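Local coordinates for uncharacterized protein, DUF633, LMOf2365_1472 (PDB 3GNL) that is uncharacterized but probably methylates N1 of an adenine in tRNA, as a Rossmann-like methyltransferase, at residues Asn140-Ser145 with Val168-Gln173. Residues are numbered along the deposited sequence; the frame is centred on the assembly and turned at random.
Sequences NWLITS and VTWTKQ
Asn-140 OD1 accepts a nearly straight hydrogen bond from Val-168 N, 2.8 Å long. The donor sits well above the carbonyl plane of the amide, 59° out of it. Asn-140 has positive phi and closes helix 129-139 in a Schellman motif, just before strand 141-151. That strand is the outermost at one end of the mixed sheet, next to antiparallel strand 154-163, as expected of a Rossmann-like methyltransferase. Residues 168-171 are the end of the loop from strand 154-163 to helix 172-177. Thr-171 is the N-cap of that helix, and the bond from its N to Glu-174 OE1, together with its own side-chain cap, fits a capping box.

Val-168 points toward the start of the strand. Its CG2 packs over the backbone, 3.7 Å from Asn-140 CA. With CG1 anti to the backbone N (chi1 177°), that methyl approaches Trp-141 O and also lies over one face of the Trp-170 ring, offset toward the rim. Val-168 is thus wedged between the strand backbone and the indole.

The Trp-170 side chain reaches back to the strand with its six-membered ring leading. Ser-136 OG of helix 129-139 is hydrogen-bonded to both Trp-170 NE1 and Trp-141 O, and Glu-137 OE2 of the same helix to Trp-170 N. Pro-179 of helix 179-184 touches both Ile-143 and Trp-170. Ile-143 N meets the ring edge in its plane, 3.6 Å from Trp-170 CZ2. Ile-143 CD1 comes within 3.7 Å of the same CZ2 and also approaches CE2. Leu-142 crosses the indole at about a right angle, with its CD1 3.9 Å from Trp-170 CH2.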
loop_
_atom_site.group_PDB
_atom_site.type_symbol
_atom_site.label_atom_id
_atom_site.label_comp_id
_atom_site.label_asym_id
_atom_site.label_seq_id
_atom_site.Cartn_x
_atom_site.Cartn_y
_atom_site.Cartn_z
ATOM N N ASN A 140 13.615 1.326 -9.049
ATOM C CA ASN A 140 14.516 2.055 -8.156
ATOM C C ASN A 140 13.850 3.124 -7.295
ATOM O O ASN A 140 14.299 4.273 -7.233
ATOM C CB ASN A 140 15.745 2.636 -8.901
ATOM C CG ASN A 140 16.719 1.543 -9.372
ATOM O OD1 ASN A 140 16.698 0.422 -8.886
ATOM N ND2 ASN A 140 17.580 1.883 -10.317
ATOM N N TRP A 141 12.788 2.713 -6.603
ATOM C CA TRP A 141 12.271 3.458 -5.469
ATOM C C TRP A 141 12.647 2.768 -4.165
ATOM O O TRP A 141 12.319 1.568 -3.967
ATOM C CB TRP A 141 10.746 3.624 -5.538
ATOM C CG TRP A 141 10.280 4.578 -6.635
ATOM C CD1 TRP A 141 10.396 4.408 -7.956
ATOM C CD2 TRP A 141 9.600 5.833 -6.441
ATOM N NE1 TRP A 141 9.863 5.500 -8.640
ATOM C CE2 TRP A 141 9.380 6.383 -7.714
ATOM C CE3 TRP A 141 9.221 6.562 -5.310
ATOM C CZ2 TRP A 141 8.726 7.623 -7.893
ATOM C CZ3 TRP A 141 8.584 7.814 -5.489
ATOM C CH2 TRP A 141 8.346 8.313 -6.771
ATOM N N LEU A 142 13.324 3.455 -3.265
ATOM C CA LEU A 142 13.631 2.913 -1.969
ATOM C C LEU A 142 12.403 2.881 -1.054
ATOM O O LEU A 142 11.620 3.833 -1.012
ATOM C CB LEU A 142 14.752 3.732 -1.322
ATOM C CG LEU A 142 15.630 3.250 -0.198
ATOM C CD1 LEU A 142 16.347 1.898 -0.530
ATOM C CD2 LEU A 142 16.680 4.329 0.038
ATOM N N ILE A 143 12.227 1.798 -0.299
ATOM C CA ILE A 143 11.291 1.800 0.809
ATOM C C ILE A 143 11.955 2.423 2.047
ATOM O O ILE A 143 13.011 1.963 2.535
ATOM C CB ILE A 143 10.803 0.347 1.092
ATOM C CG1 ILE A 143 10.089 -0.171 -0.152
ATOM C CG2 ILE A 143 9.863 0.282 2.336
ATOM C CD1 ILE A 143 9.928 -1.770 -0.169
ATOM N N THR A 144 11.376 3.531 2.536
ATOM C CA THR A 144 11.947 4.251 3.653
ATOM C C THR A 144 11.256 4.071 4.973
ATOM O O THR A 144 11.865 4.240 6.008
ATOM C CB THR A 144 11.992 5.745 3.346
ATOM O OG1 THR A 144 10.675 6.170 3.017
ATOM C CG2 THR A 144 12.875 5.970 2.114
ATOM N N SER A 145 9.981 3.667 4.944
ATOM C CA SER A 145 9.237 3.384 6.157
ATOM C C SER A 145 8.194 2.343 5.780
ATOM O O SER A 145 7.781 2.276 4.633
ATOM C CB SER A 145 8.471 4.612 6.671
ATOM O OG SER A 145 9.333 5.612 7.226
ATOM N N VAL A 168 18.061 -0.100 -6.449
ATOM C CA VAL A 168 17.397 -0.731 -5.317
ATOM C C VAL A 168 17.404 -2.223 -5.572
ATOM O O VAL A 168 16.970 -2.689 -6.633
ATOM C CB VAL A 168 15.989 -0.164 -5.161
ATOM C CG1 VAL A 168 15.236 -0.859 -4.022
ATOM C CG2 VAL A 168 16.051 1.346 -4.844
ATOM N N THR A 169 17.940 -2.933 -4.588
ATOM C CA THR A 169 18.067 -4.418 -4.692
ATOM C C THR A 169 17.644 -5.060 -3.383
ATOM O O THR A 169 18.314 -4.892 -2.356
ATOM C CB THR A 169 19.539 -4.843 -5.028
ATOM O OG1 THR A 169 20.415 -4.433 -3.970
ATOM C CG2 THR A 169 19.995 -4.257 -6.367
ATOM N N TRP A 170 16.524 -5.797 -3.409
ATOM C CA TRP A 170 16.029 -6.397 -2.175
ATOM C C TRP A 170 16.427 -7.861 -2.089
ATOM O O TRP A 170 16.850 -8.425 -3.058
ATOM C CB TRP A 170 14.482 -6.344 -2.198
ATOM C CG TRP A 170 13.895 -4.935 -2.176
ATOM C CD1 TRP A 170 13.004 -4.433 -3.064
ATOM C CD2 TRP A 170 14.239 -3.870 -1.260
ATOM N NE1 TRP A 170 12.717 -3.112 -2.738
ATOM C CE2 TRP A 170 13.462 -2.736 -1.657
ATOM C CE3 TRP A 170 15.099 -3.749 -0.151
ATOM C CZ2 TRP A 170 13.531 -1.494 -0.979
ATOM C CZ3 TRP A 170 15.150 -2.491 0.539
ATOM C CH2 TRP A 170 14.357 -1.393 0.097
ATOM N N THR A 171 16.302 -8.444 -0.903
ATOM C CA THR A 171 16.313 -9.908 -0.837
ATOM C C THR A 171 14.863 -10.397 -1.044
ATOM O O THR A 171 13.900 -9.633 -0.910
ATOM C CB THR A 171 16.765 -10.406 0.488
ATOM O OG1 THR A 171 15.846 -9.964 1.515
ATOM C CG2 THR A 171 18.151 -9.924 0.833
ATOM N N LYS A 172 14.684 -11.687 -1.261
ATOM C CA LYS A 172 13.330 -12.197 -1.447
ATOM C C LYS A 172 12.529 -12.040 -0.143
ATOM O O LYS A 172 11.320 -11.806 -0.201
ATOM C CB LYS A 172 13.347 -13.657 -1.952
ATOM C CG LYS A 172 14.013 -14.641 -1.074
ATOM C CD LYS A 172 14.119 -16.061 -1.759
ATOM C CE LYS A 172 14.880 -17.038 -0.786
ATOM N NZ LYS A 172 14.622 -18.531 -0.984
ATOM N N GLN A 173 13.198 -12.140 1.000
ATOM C CA GLN A 173 12.524 -11.923 2.284
ATOM C C GLN A 173 12.053 -10.477 2.390
ATOM O O GLN A 173 10.927 -10.199 2.825
ATOM C CB GLN A 173 13.427 -12.252 3.472
ATOM C CG GLN A 173 13.804 -13.743 3.596
ATOM C CD GLN A 173 15.034 -14.154 2.785
ATOM O OE1 GLN A 173 15.503 -13.467 1.862
ATOM N NE2 GLN A 173 15.569 -15.329 3.137
#